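Side-chain contacts in thioredoxin peroxidase 2 (Plasmodium falciparum, PDB 2C0D), which probably reduces hydrogen peroxide and organic hydroperoxides to water and alcohols, as a thioredoxin-dependent 2-Cys peroxiredoxin: residues G38-K41 with I45-V48; C60-P65 with T74-F79; K84-K89 with R177-I182; C157-T162 with I183-S188. All coordinates share one frame; numbering follows the deposited sequence.

Interaction 1: residues G38-K41 with I45-V48; sequences GLNK and IINV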
loop_
_atom_site.group_PDB
_atom_site.type_symbol
_atom_site.label_atom_id
_atom_site.label_comp_id
_atom_site.label_asym_id
_atom_site.label_seq_id
_atom_site.Cartn_x
_atom_site.Cartn_y
_atom_site.Cartn_z
ATOM N N GLY B 38 -11.699 -22.710 2.904
ATOM C CA GLY B 38 -12.193 -21.696 1.997
ATOM C C GLY B 38 -13.436 -22.204 1.292
ATOM O O GLY B 38 -13.724 -23.422 1.296
ATOM N N LEU B 39 -14.176 -21.268 0.717
ATOM C CA LEU B 39 -15.376 -21.587 -0.030
ATOM C C LEU B 39 -15.039 -21.206 -1.474
ATOM O O LEU B 39 -14.778 -20.021 -1.761
ATOM C CB LEU B 39 -16.539 -20.765 0.534
ATOM C CG LEU B 39 -17.946 -20.948 -0.061
ATOM C CD1 LEU B 39 -18.452 -22.385 0.257
ATOM C CD2 LEU B 39 -18.948 -19.865 0.468
ATOM N N ASN B 40 -14.967 -22.186 -2.376
ATOM C CA ASN B 40 -14.547 -21.856 -3.758
ATOM C C ASN B 40 -15.668 -21.373 -4.706
ATOM O O ASN B 40 -16.819 -21.177 -4.287
ATOM C CB ASN B 40 -13.676 -22.978 -4.361
ATOM C CG ASN B 40 -14.504 -24.187 -4.836
ATOM O OD1 ASN B 40 -15.737 -24.154 -4.848
ATOM N ND2 ASN B 40 -13.812 -25.253 -5.217
ATOM N N LYS B 41 -15.332 -21.190 -5.990
ATOM C CA LYS B 41 -16.263 -20.591 -6.938
ATOM C C LYS B 41 -17.455 -21.504 -7.203
ATOM O O LYS B 41 -18.492 -21.054 -7.692
ATOM C CB LYS B 41 -15.550 -20.243 -8.242
ATOM C CG LYS B 41 -14.922 -21.432 -8.926
ATOM C CD LYS B 41 -14.132 -21.004 -10.166
ATOM C CE LYS B 41 -13.924 -22.210 -11.061
ATOM N NZ LYS B 41 -13.014 -21.970 -12.239
ATOM N N ILE B 45 -16.371 -26.496 -0.071
ATOM C CA ILE B 45 -15.458 -26.175 1.026
ATOM C C ILE B 45 -14.143 -26.881 0.726
ATOM O O ILE B 45 -14.123 -28.111 0.520
ATOM C CB ILE B 45 -16.003 -26.610 2.392
ATOM C CG1 ILE B 45 -17.334 -25.913 2.681
ATOM C CG2 ILE B 45 -14.986 -26.262 3.501
ATOM C CD1 ILE B 45 -18.026 -26.426 3.938
ATOM N N ILE B 46 -13.062 -26.104 0.677
ATOM C CA ILE B 46 -11.745 -26.626 0.357
ATOM C C ILE B 46 -10.712 -26.224 1.405
ATOM O O ILE B 46 -10.904 -25.287 2.193
ATOM C CB ILE B 46 -11.267 -26.147 -1.049
ATOM C CG1 ILE B 46 -11.309 -24.588 -1.167
ATOM C CG2 ILE B 46 -12.137 -26.803 -2.162
ATOM C CD1 ILE B 46 -10.433 -23.968 -2.305
ATOM N N ASN B 47 -9.608 -26.958 1.433
ATOM C CA ASN B 47 -8.492 -26.508 2.244
ATOM C C ASN B 47 -7.597 -25.625 1.398
ATOM O O ASN B 47 -7.080 -26.077 0.365
ATOM C CB ASN B 47 -7.707 -27.704 2.791
ATOM C CG ASN B 47 -8.501 -28.505 3.819
ATOM O OD1 ASN B 47 -9.229 -27.942 4.642
ATOM N ND2 ASN B 47 -8.377 -29.833 3.759
ATOM N N VAL B 48 -7.392 -24.383 1.834
ATOM C CA VAL B 48 -6.598 -23.423 1.078
ATOM C C VAL B 48 -5.251 -23.318 1.747
ATOM O O VAL B 48 -5.155 -22.963 2.911
ATOM C CB VAL B 48 -7.249 -22.006 1.076
ATOM C CG1 VAL B 48 -6.385 -21.018 0.283
ATOM C CG2 VAL B 48 -8.673 -22.102 0.494
#
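Ile-46 crosses from the second strand of a beta hairpin to Gly-38 and Asn-40 on the first, and its side chain is worth following outward. CB carries two branches. CG1 sits in the crowded position between the backbone N and the carbonyl carbon (chi1 55°), which brings it within 3.6 Å of Gly-38 O. From there CD1 reaches the CB of Asn-40 at 4.0 Å. The other branch, CG2, lies 3.8 Å from Asn-40 ND2, and the two side chains cross at about a right angle. The opposite end of that amide is busy with the turn: Asn-40 OD1 accepts from the backbone N of Asn-42 and of Glu-44.

Behind the side chains, Gly-38 and Ile-46 form an antiparallel hydrogen-bonded pair, with Gly-38 N to Ile-46 O and Ile-46 N to Gly-38 O both at 2.8 Å. Gly-38 O also takes a CA-H...O contact from Ile-45 CA at 3.3 Å. Val-48 CG2 rests directly on the glycine backbone, 3.8 Å from Gly-38 CA. Across the hairpin, then, the backbone bonds are the polar links between the strands and the methyls of Ile-46 and Val-48 pack on Gly-38 and Asn-40, while the side-chain oxygen of Asn-40, OD1, holds the turn.

Interaction 2: residues C60-P65 with T74-F79; sequences CLLFYP and TEIIEF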
loop_
_atom_site.group_PDB
_atom_site.type_symbol
_atom_site.label_atom_id
_atom_site.label_comp_id
_atom_site.label_asym_id
_atom_site.label_seq_id
_atom_site.Cartn_x
_atom_site.Cartn_y
_atom_site.Cartn_z
ATOM N N CYS B 60 -3.132 -12.780 -4.923
ATOM C CA CYS B 60 -3.525 -11.457 -4.429
ATOM C C CYS B 60 -4.408 -11.746 -3.204
ATOM O O CYS B 60 -5.453 -12.374 -3.345
ATOM C CB CYS B 60 -4.288 -10.678 -5.507
ATOM S SG CYS B 60 -4.948 -9.139 -4.909
ATOM N N LEU B 61 -3.938 -11.376 -2.016
ATOM C CA LEU B 61 -4.727 -11.579 -0.800
ATOM C C LEU B 61 -5.520 -10.308 -0.533
ATOM O O LEU B 61 -4.920 -9.226 -0.352
ATOM C CB LEU B 61 -3.837 -11.849 0.409
ATOM C CG LEU B 61 -2.806 -12.958 0.237
ATOM C CD1 LEU B 61 -2.055 -13.229 1.550
ATOM C CD2 LEU B 61 -3.457 -14.259 -0.342
ATOM N N LEU B 62 -6.837 -10.415 -0.456
ATOM C CA LEU B 62 -7.686 -9.264 -0.262
ATOM C C LEU B 62 -8.396 -9.427 1.084
ATOM O O LEU B 62 -9.360 -10.207 1.183
ATOM C CB LEU B 62 -8.709 -9.203 -1.418
ATOM C CG LEU B 62 -9.697 -8.040 -1.488
ATOM C CD1 LEU B 62 -9.018 -6.745 -1.916
ATOM C CD2 LEU B 62 -10.820 -8.393 -2.477
ATOM N N PHE B 63 -7.931 -8.713 2.110
ATOM C CA PHE B 63 -8.552 -8.806 3.448
ATOM C C PHE B 63 -9.666 -7.767 3.590
ATOM O O PHE B 63 -9.590 -6.647 3.033
ATOM C CB PHE B 63 -7.515 -8.482 4.528
ATOM C CG PHE B 63 -6.463 -9.549 4.708
ATOM C CD1 PHE B 63 -6.619 -10.533 5.702
ATOM C CD2 PHE B 63 -5.312 -9.536 3.928
ATOM C CE1 PHE B 63 -5.637 -11.499 5.900
ATOM C CE2 PHE B 63 -4.309 -10.491 4.126
ATOM C CZ PHE B 63 -4.461 -11.463 5.126
ATOM N N TYR B 64 -10.706 -8.112 4.346
ATOM C CA TYR B 64 -11.810 -7.130 4.535
ATOM C C TYR B 64 -12.594 -7.491 5.788
ATOM O O TYR B 64 -12.504 -8.650 6.269
ATOM C CB TYR B 64 -12.753 -7.091 3.310
ATOM C CG TYR B 64 -13.251 -8.471 2.981
ATOM C CD1 TYR B 64 -14.370 -9.037 3.652
ATOM C CD2 TYR B 64 -12.561 -9.253 2.045
ATOM C CE1 TYR B 64 -14.777 -10.348 3.380
ATOM C CE2 TYR B 64 -12.960 -10.565 1.776
ATOM C CZ TYR B 64 -14.043 -11.099 2.441
ATOM O OH TYR B 64 -14.369 -12.409 2.120
ATOM N N PRO B 65 -13.310 -6.501 6.352
ATOM C CA PRO B 65 -14.242 -6.676 7.473
ATOM C C PRO B 65 -15.671 -6.994 6.989
ATOM O O PRO B 65 -16.074 -6.552 5.903
ATOM C CB PRO B 65 -14.213 -5.276 8.138
ATOM C CG PRO B 65 -14.131 -4.339 6.958
ATOM C CD PRO B 65 -13.120 -5.067 6.016
ATOM N N THR B 74 -19.517 -3.696 -2.524
ATOM C CA THR B 74 -19.250 -3.117 -3.845
ATOM C C THR B 74 -17.832 -3.454 -4.340
ATOM O O THR B 74 -17.625 -3.725 -5.526
ATOM C CB THR B 74 -19.499 -1.589 -3.842
ATOM O OG1 THR B 74 -20.793 -1.316 -3.288
ATOM C CG2 THR B 74 -19.426 -1.008 -5.254
ATOM N N GLU B 75 -16.846 -3.454 -3.434
ATOM C CA GLU B 75 -15.477 -3.710 -3.911
ATOM C C GLU B 75 -15.318 -5.149 -4.367
ATOM O O GLU B 75 -14.655 -5.424 -5.343
ATOM C CB GLU B 75 -14.408 -3.293 -2.871
ATOM C CG GLU B 75 -14.377 -4.135 -1.611
ATOM C CD GLU B 75 -13.165 -3.830 -0.721
ATOM O OE1 GLU B 75 -12.333 -2.933 -1.074
ATOM O OE2 GLU B 75 -13.078 -4.444 0.356
ATOM N N ILE B 76 -15.950 -6.082 -3.649
ATOM C CA ILE B 76 -15.908 -7.472 -4.012
ATOM C C ILE B 76 -16.589 -7.688 -5.354
ATOM O O ILE B 76 -16.110 -8.446 -6.204
ATOM C CB ILE B 76 -16.615 -8.344 -2.901
ATOM C CG1 ILE B 76 -15.922 -8.185 -1.539
ATOM C CG2 ILE B 76 -16.655 -9.827 -3.330
ATOM C CD1 ILE B 76 -14.445 -8.536 -1.597
ATOM N N ILE B 77 -17.732 -7.031 -5.528
ATOM C CA ILE B 77 -18.468 -7.127 -6.792
ATOM C C ILE B 77 -17.591 -6.661 -7.959
ATOM O O ILE B 77 -17.562 -7.301 -9.009
ATOM C CB ILE B 77 -19.788 -6.328 -6.693
ATOM C CG1 ILE B 77 -20.732 -7.097 -5.729
ATOM C CG2 ILE B 77 -20.438 -6.268 -8.054
ATOM C CD1 ILE B 77 -21.892 -6.213 -5.196
ATOM N N GLU B 78 -16.855 -5.582 -7.723
ATOM C CA GLU B 78 -15.962 -5.002 -8.759
ATOM C C GLU B 78 -14.763 -5.916 -9.071
ATOM O O GLU B 78 -14.415 -6.119 -10.242
ATOM C CB GLU B 78 -15.493 -3.604 -8.366
ATOM C CG GLU B 78 -16.607 -2.521 -8.418
ATOM N N PHE B 79 -14.132 -6.484 -8.034
ATOM C CA PHE B 79 -13.077 -7.465 -8.266
ATOM C C PHE B 79 -13.595 -8.642 -9.058
ATOM O O PHE B 79 -12.948 -9.099 -9.990
ATOM C CB PHE B 79 -12.431 -7.954 -6.954
ATOM C CG PHE B 79 -11.356 -7.045 -6.437
ATOM C CD1 PHE B 79 -11.668 -5.768 -5.979
ATOM C CD2 PHE B 79 -10.018 -7.449 -6.421
ATOM C CE1 PHE B 79 -10.654 -4.889 -5.502
ATOM C CE2 PHE B 79 -9.007 -6.589 -5.916
ATOM C CZ PHE B 79 -9.325 -5.324 -5.451
#
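In the thioredoxin-like fold of peroxiredoxins, the helix that follows the peroxidatic cysteine packs on the central sheet, and here helix 73-81 lies against strand 58-63 just beyond Cys-72, the predicted peroxidatic residue. Leu-62 is the strand's main contribution. With CG anti to the backbone N (chi1 -177°), its two methyls are held out to the helix. CD2 sits over the centre of one face of the Phe-79 ring, a CH-pi contact 4.2 Å from the centroid and 11° off the ring normal. The same methyl meets Ile-76 CD1 at 3.7 Å, while CD1 of Leu-62 lies by the far end of the ring, 3.8 Å from Phe-79 CZ.

Ile-76 CD1 also comes within 4.2 Å of Tyr-64 CD2, the two side chains crossing at about a right angle; Trp-107 of helix 101-109 meets both residues. One helix turn from Phe-79, the chain of Glu-75 is extended beyond CG, and its OE2 comes to 4.0 Å from Tyr-64 CB. This is mere packing, for OE2 takes its salt bridges from Arg-170 and Arg-147.

No hydrogen bond joins the two segments. The helix is held to the strand by buried methyls and the Phe-79 face, and the buried carboxylate of Glu-75, paired with two arginines, ties this apolar packing to the surroundings of Cys-72.

Interaction 3: residues K84-K89 with R177-I182; sequences KDFENK and RTIDSI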
loop_
_atom_site.group_PDB
_atom_site.type_symbol
_atom_site.label_atom_id
_atom_site.label_comp_id
_atom_site.label_asym_id
_atom_site.label_seq_id
_atom_site.Cartn_x
_atom_site.Cartn_y
_atom_site.Cartn_z
ATOM N N LYS B 84 -11.506 -12.270 -14.720
ATOM C CA LYS B 84 -10.738 -12.847 -15.833
ATOM C C LYS B 84 -9.418 -12.097 -16.090
ATOM O O LYS B 84 -8.468 -12.694 -16.604
ATOM C CB LYS B 84 -11.608 -12.971 -17.109
ATOM C CG LYS B 84 -12.851 -13.869 -16.899
ATOM C CD LYS B 84 -12.493 -15.294 -16.538
ATOM C CE LYS B 84 -13.703 -16.051 -15.992
ATOM N NZ LYS B 84 -13.412 -17.501 -15.927
ATOM N N ASP B 85 -9.361 -10.817 -15.728
ATOM C CA ASP B 85 -8.082 -10.065 -15.788
ATOM C C ASP B 85 -7.042 -10.633 -14.805
ATOM O O ASP B 85 -5.841 -10.737 -15.134
ATOM C CB ASP B 85 -8.319 -8.600 -15.502
ATOM C CG ASP B 85 -9.138 -7.925 -16.600
ATOM O OD1 ASP B 85 -8.779 -8.086 -17.801
ATOM O OD2 ASP B 85 -10.137 -7.260 -16.276
ATOM N N PHE B 86 -7.486 -11.020 -13.606
ATOM C CA PHE B 86 -6.583 -11.761 -12.700
ATOM C C PHE B 86 -6.165 -13.095 -13.295
ATOM O O PHE B 86 -4.979 -13.427 -13.281
ATOM C CB PHE B 86 -7.201 -11.975 -11.291
ATOM C CG PHE B 86 -7.376 -10.693 -10.517
ATOM C CD1 PHE B 86 -6.385 -10.261 -9.633
ATOM C CD2 PHE B 86 -8.521 -9.915 -10.647
ATOM C CE1 PHE B 86 -6.531 -9.063 -8.902
ATOM C CE2 PHE B 86 -8.675 -8.692 -9.898
ATOM C CZ PHE B 86 -7.652 -8.271 -9.029
ATOM N N GLU B 87 -7.122 -13.853 -13.843
ATOM C CA GLU B 87 -6.805 -15.115 -14.491
ATOM C C GLU B 87 -5.802 -14.968 -15.646
ATOM O O GLU B 87 -4.848 -15.767 -15.755
ATOM C CB GLU B 87 -8.091 -15.788 -14.966
ATOM C CG GLU B 87 -8.954 -16.261 -13.790
ATOM C CD GLU B 87 -10.124 -17.108 -14.244
ATOM O OE1 GLU B 87 -9.994 -17.782 -15.292
ATOM O OE2 GLU B 87 -11.161 -17.106 -13.536
ATOM N N ASN B 88 -5.975 -13.928 -16.455
ATOM C CA ASN B 88 -5.084 -13.681 -17.606
ATOM C C ASN B 88 -3.646 -13.424 -17.147
ATOM O O ASN B 88 -2.704 -13.726 -17.861
ATOM C CB ASN B 88 -5.550 -12.470 -18.412
ATOM C CG ASN B 88 -6.870 -12.725 -19.155
ATOM O OD1 ASN B 88 -7.259 -13.875 -19.379
ATOM N ND2 ASN B 88 -7.573 -11.644 -19.492
ATOM N N LYS B 89 -3.513 -12.874 -15.947
ATOM C CA LYS B 89 -2.200 -12.591 -15.376
ATOM C C LYS B 89 -1.640 -13.713 -14.475
ATOM O O LYS B 89 -0.585 -13.536 -13.845
ATOM C CB LYS B 89 -2.258 -11.257 -14.616
ATOM C CG LYS B 89 -2.650 -10.090 -15.523
ATOM C CD LYS B 89 -2.826 -8.796 -14.724
ATOM C CE LYS B 89 -3.687 -7.772 -15.471
ATOM N NZ LYS B 89 -3.045 -7.291 -16.741
ATOM N N ARG B 177 -2.874 -2.814 -12.314
ATOM C CA ARG B 177 -1.635 -2.112 -12.751
ATOM C C ARG B 177 -0.414 -2.430 -11.885
ATOM O O ARG B 177 0.721 -2.605 -12.391
ATOM C CB ARG B 177 -1.867 -0.605 -12.785
ATOM C CG ARG B 177 -2.795 -0.203 -13.922
ATOM N N THR B 178 -0.655 -2.495 -10.580
ATOM C CA THR B 178 0.363 -2.936 -9.617
ATOM C C THR B 178 0.876 -4.343 -9.952
ATOM O O THR B 178 2.098 -4.609 -9.981
ATOM C CB THR B 178 -0.213 -2.866 -8.188
ATOM O OG1 THR B 178 -0.498 -1.494 -7.868
ATOM C CG2 THR B 178 0.789 -3.417 -7.183
ATOM N N ILE B 179 -0.055 -5.268 -10.182
ATOM C CA ILE B 179 0.315 -6.610 -10.601
ATOM C C ILE B 179 1.134 -6.571 -11.905
ATOM O O ILE B 179 2.195 -7.202 -11.978
ATOM C CB ILE B 179 -0.932 -7.507 -10.757
ATOM C CG1 ILE B 179 -1.518 -7.771 -9.352
ATOM C CG2 ILE B 179 -0.553 -8.818 -11.460
ATOM C CD1 ILE B 179 -2.970 -8.361 -9.365
ATOM N N ASP B 180 0.666 -5.799 -12.895
ATOM C CA ASP B 180 1.394 -5.644 -14.151
ATOM C C ASP B 180 2.861 -5.242 -13.946
ATOM O O ASP B 180 3.778 -5.803 -14.583
ATOM C CB ASP B 180 0.712 -4.611 -15.040
ATOM C CG ASP B 180 -0.446 -5.201 -15.838
ATOM O OD1 ASP B 180 -0.565 -6.448 -15.870
ATOM O OD2 ASP B 180 -1.233 -4.400 -16.403
ATOM N N SER B 181 3.079 -4.269 -13.068
ATOM C CA SER B 181 4.450 -3.809 -12.773
ATOM C C SER B 181 5.316 -4.896 -12.149
ATOM O O SER B 181 6.500 -5.027 -12.485
ATOM C CB SER B 181 4.427 -2.587 -11.864
ATOM O OG SER B 181 3.792 -1.496 -12.514
ATOM N N ILE B 182 4.725 -5.694 -11.248
ATOM C CA ILE B 182 5.452 -6.795 -10.613
ATOM C C ILE B 182 5.824 -7.873 -11.638
ATOM O O ILE B 182 6.967 -8.352 -11.662
ATOM C CB ILE B 182 4.643 -7.397 -9.443
ATOM C CG1 ILE B 182 4.521 -6.339 -8.320
ATOM C CG2 ILE B 182 5.292 -8.767 -8.955
ATOM C CD1 ILE B 182 3.388 -6.635 -7.280
#
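Lys-89 and Ile-179 carry most of this helix-to-helix contact, in which the end of helix 83-88 meets the long helix 172-188 on the flank of the peroxiredoxin sheet. Lys-89 is the first residue past its helix to leave helical geometry, and its side chain reaches across to helix 172-188. Its CD passes 4.0 Å from Ile-179 CG2, so the aliphatic part of the lysine lies obliquely against the isoleucine before the chain reaches its charge.

The other branch of Ile-179 ends at CD1, 3.7 Å from CE1 of the Phe-86 ring, the two side chains crossing at about a right angle. Both residues also touch Val-91 of strand 91-97, so the apolar half of the contact continues onto the sheet. Beyond Ile-179, Ile-182 of the same helix and its neighbour Ser-181 pack on Ile-168 of the second subunit.

Asp-180 supplies the polar half, at the partly exposed side. The last torsion of Lys-89 is bent (chi4 -65°), turning the ammonium toward the aspartate, whose side chain it crosses at about a right angle. The result is a salt bridge in which Lys-89 NZ meets the syn lone pair of Asp-180 OD1 at 2.8 Å.

Interaction 4: residues C157-T162 with I183-S188; sequences CVRHQT and IHVDTS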
loop_
_atom_site.group_PDB
_atom_site.type_symbol
_atom_site.label_atom_id
_atom_site.label_comp_id
_atom_site.label_asym_id
_atom_site.label_seq_id
_atom_site.Cartn_x
_atom_site.Cartn_y
_atom_site.Cartn_z
ATOM N N CYS B 157 7.222 -14.846 -2.049
ATOM C CA CYS B 157 7.682 -13.585 -1.486
ATOM C C CYS B 157 6.610 -12.489 -1.550
ATOM O O CYS B 157 5.931 -12.374 -2.544
ATOM C CB CYS B 157 8.863 -13.099 -2.315
ATOM S SG CYS B 157 10.321 -14.184 -2.144
ATOM N N VAL B 158 6.482 -11.696 -0.496
ATOM C CA VAL B 158 5.546 -10.549 -0.529
ATOM C C VAL B 158 6.135 -9.412 -1.380
ATOM O O VAL B 158 7.270 -8.944 -1.120
ATOM C CB VAL B 158 5.225 -10.055 0.895
ATOM C CG1 VAL B 158 4.244 -8.838 0.827
ATOM C CG2 VAL B 158 4.660 -11.198 1.753
ATOM N N ARG B 159 5.399 -9.008 -2.402
ATOM C CA ARG B 159 5.898 -7.997 -3.378
ATOM C C ARG B 159 5.152 -6.677 -3.326
ATOM O O ARG B 159 5.537 -5.703 -4.022
ATOM C CB ARG B 159 5.836 -8.539 -4.806
ATOM C CG ARG B 159 6.607 -9.888 -5.005
ATOM C CD ARG B 159 8.135 -9.714 -4.869
ATOM N NE ARG B 159 8.629 -8.912 -5.984
ATOM C CZ ARG B 159 8.766 -9.353 -7.237
ATOM N NH1 ARG B 159 8.499 -10.637 -7.551
ATOM N NH2 ARG B 159 9.199 -8.510 -8.185
ATOM N N HIS B 160 4.043 -6.635 -2.589
ATOM C CA HIS B 160 3.306 -5.371 -2.472
ATOM C C HIS B 160 2.431 -5.494 -1.252
ATOM O O HIS B 160 1.932 -6.587 -0.962
ATOM C CB HIS B 160 2.424 -5.138 -3.703
ATOM C CG HIS B 160 1.710 -3.820 -3.696
ATOM N ND1 HIS B 160 0.414 -3.666 -3.259
ATOM C CD2 HIS B 160 2.154 -2.583 -4.019
ATOM C CE1 HIS B 160 0.077 -2.386 -3.332
ATOM N NE2 HIS B 160 1.116 -1.708 -3.791
ATOM N N GLN B 161 2.306 -4.391 -0.516
ATOM C CA GLN B 161 1.402 -4.346 0.649
ATOM C C GLN B 161 0.662 -3.008 0.604
ATOM O O GLN B 161 1.307 -1.956 0.420
ATOM C CB GLN B 161 2.213 -4.419 1.943
ATOM C CG GLN B 161 1.398 -3.996 3.161
ATOM C CD GLN B 161 2.105 -4.201 4.503
ATOM O OE1 GLN B 161 3.213 -4.767 4.581
ATOM N NE2 GLN B 161 1.460 -3.732 5.566
ATOM N N THR B 162 -0.669 -3.012 0.736
ATOM C CA THR B 162 -1.388 -1.734 0.917
ATOM C C THR B 162 -2.432 -1.967 2.008
ATOM O O THR B 162 -3.124 -3.008 1.994
ATOM C CB THR B 162 -2.122 -1.212 -0.346
ATOM O OG1 THR B 162 -1.182 -0.849 -1.391
ATOM C CG2 THR B 162 -2.898 0.074 -0.005
ATOM N N ILE B 183 4.865 -8.217 -12.500
ATOM C CA ILE B 183 5.140 -9.168 -13.582
ATOM C C ILE B 183 6.289 -8.654 -14.481
ATOM O O ILE B 183 7.193 -9.418 -14.854
ATOM C CB ILE B 183 3.857 -9.522 -14.353
ATOM C CG1 ILE B 183 2.941 -10.325 -13.425
ATOM C CG2 ILE B 183 4.184 -10.312 -15.653
ATOM C CD1 ILE B 183 1.485 -10.504 -14.010
ATOM N N HIS B 184 6.254 -7.376 -14.797
ATOM C CA HIS B 184 7.335 -6.759 -15.594
ATOM C C HIS B 184 8.713 -6.908 -14.962
ATOM O O HIS B 184 9.696 -7.250 -15.672
ATOM C CB HIS B 184 7.040 -5.292 -15.938
ATOM C CG HIS B 184 8.124 -4.669 -16.756
ATOM N ND1 HIS B 184 8.427 -5.108 -18.026
ATOM C CD2 HIS B 184 9.032 -3.707 -16.460
ATOM C CE1 HIS B 184 9.453 -4.414 -18.495
ATOM N NE2 HIS B 184 9.850 -3.571 -17.559
ATOM N N VAL B 185 8.814 -6.643 -13.653
ATOM C CA VAL B 185 10.068 -6.828 -12.920
ATOM C C VAL B 185 10.512 -8.282 -13.050
ATOM O O VAL B 185 11.691 -8.564 -13.311
ATOM C CB VAL B 185 9.899 -6.476 -11.399
ATOM C CG1 VAL B 185 11.125 -6.902 -10.585
ATOM C CG2 VAL B 185 9.673 -4.989 -11.270
ATOM N N ASP B 186 9.557 -9.209 -12.891
ATOM C CA ASP B 186 9.896 -10.635 -12.919
ATOM C C ASP B 186 10.412 -11.087 -14.281
ATOM O O ASP B 186 11.262 -11.984 -14.360
ATOM C CB ASP B 186 8.684 -11.466 -12.514
ATOM C CG ASP B 186 8.401 -11.388 -11.024
ATOM O OD1 ASP B 186 9.228 -10.794 -10.292
ATOM O OD2 ASP B 186 7.353 -11.926 -10.592
ATOM N N THR B 187 9.927 -10.459 -15.339
ATOM C CA THR B 187 10.309 -10.896 -16.689
ATOM C C THR B 187 11.511 -10.128 -17.253
ATOM O O THR B 187 12.274 -10.679 -18.046
ATOM C CB THR B 187 9.098 -10.909 -17.653
ATOM O OG1 THR B 187 8.555 -9.596 -17.801
ATOM C CG2 THR B 187 7.996 -11.796 -17.107
ATOM N N SER B 188 11.721 -8.893 -16.803
ATOM C CA SER B 188 12.776 -8.025 -17.388
ATOM C C SER B 188 13.930 -7.679 -16.442
ATOM O O SER B 188 15.012 -7.257 -16.890
ATOM C CB SER B 188 12.142 -6.736 -17.885
ATOM O OG SER B 188 11.785 -5.910 -16.783
#
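Arg-159 reaches from strand 158-164 to the last turns of helix 172-188 and grips Asp-186 end-on, with two nitrogens on a single oxygen. NH1 meets Asp-186 OD1 at 2.8 Å, on the syn lone pair and with an angle of 153° at the hydrogen. NH2 meets the same OD1 at 3.1 Å, also on the syn side but 33° out of the carboxylate plane. Both bonds lie almost in the guanidinium plane. The two flat groups are turned 45° against each other, and the two nitrogens do not pair with the two oxygens one to one; both meet OD1. Asp-186 OD2 has a weak bond from Arg-159 NH1 at 3.5 Å, and its stronger partner is Tyr-58 OH.

That grip on OD1 is the tight part. Beside it lies the apolar edge of the contact, where Val-185 CG1 comes up at the guanidinium edge, 3.5 Å from Arg-159 NH2, without a bond. Around both, the contact is small and near the surface, its three residues all partly exposed. The arginine chain is bent at its second and third torsions, starting from a classic beta bulge in which Arg-159 and His-160 both face Ile-151.

The guanidinium serves other acids too: NH1 binds Asp-153, and NH2 binds Asp-165 of the second subunit, whose strand continues the sheet antiparallel past Gln-161 and Thr-162. One arginine among three carboxylates thus links strand, helix and dimer interface, and the three carboxylates probably help to stabilise the guanidinium in its charged form.

How the interactions relate
From the N terminus, interaction 1 closes first, a short hairpin at the outer part of the sheet. Strand 58-63 follows, and interaction 2 closes a loop of eight residues between that strand and the helix that follows the predicted active-site cysteine. Interaction 3 then opens on the next helix and waits 87 residues for its partner. Interaction 4 opens inside that span, on strand 158-164, and closes after it, so the two cross, sharing helix 172-188. Phe-79 touches Phe-86, joining interactions 2 and 3; Ile-182 packs on Arg-159 and His-160, joining 3 and 4. Interactions 3 and 4 also both touch the second subunit, while interaction 1 stands apart from the others.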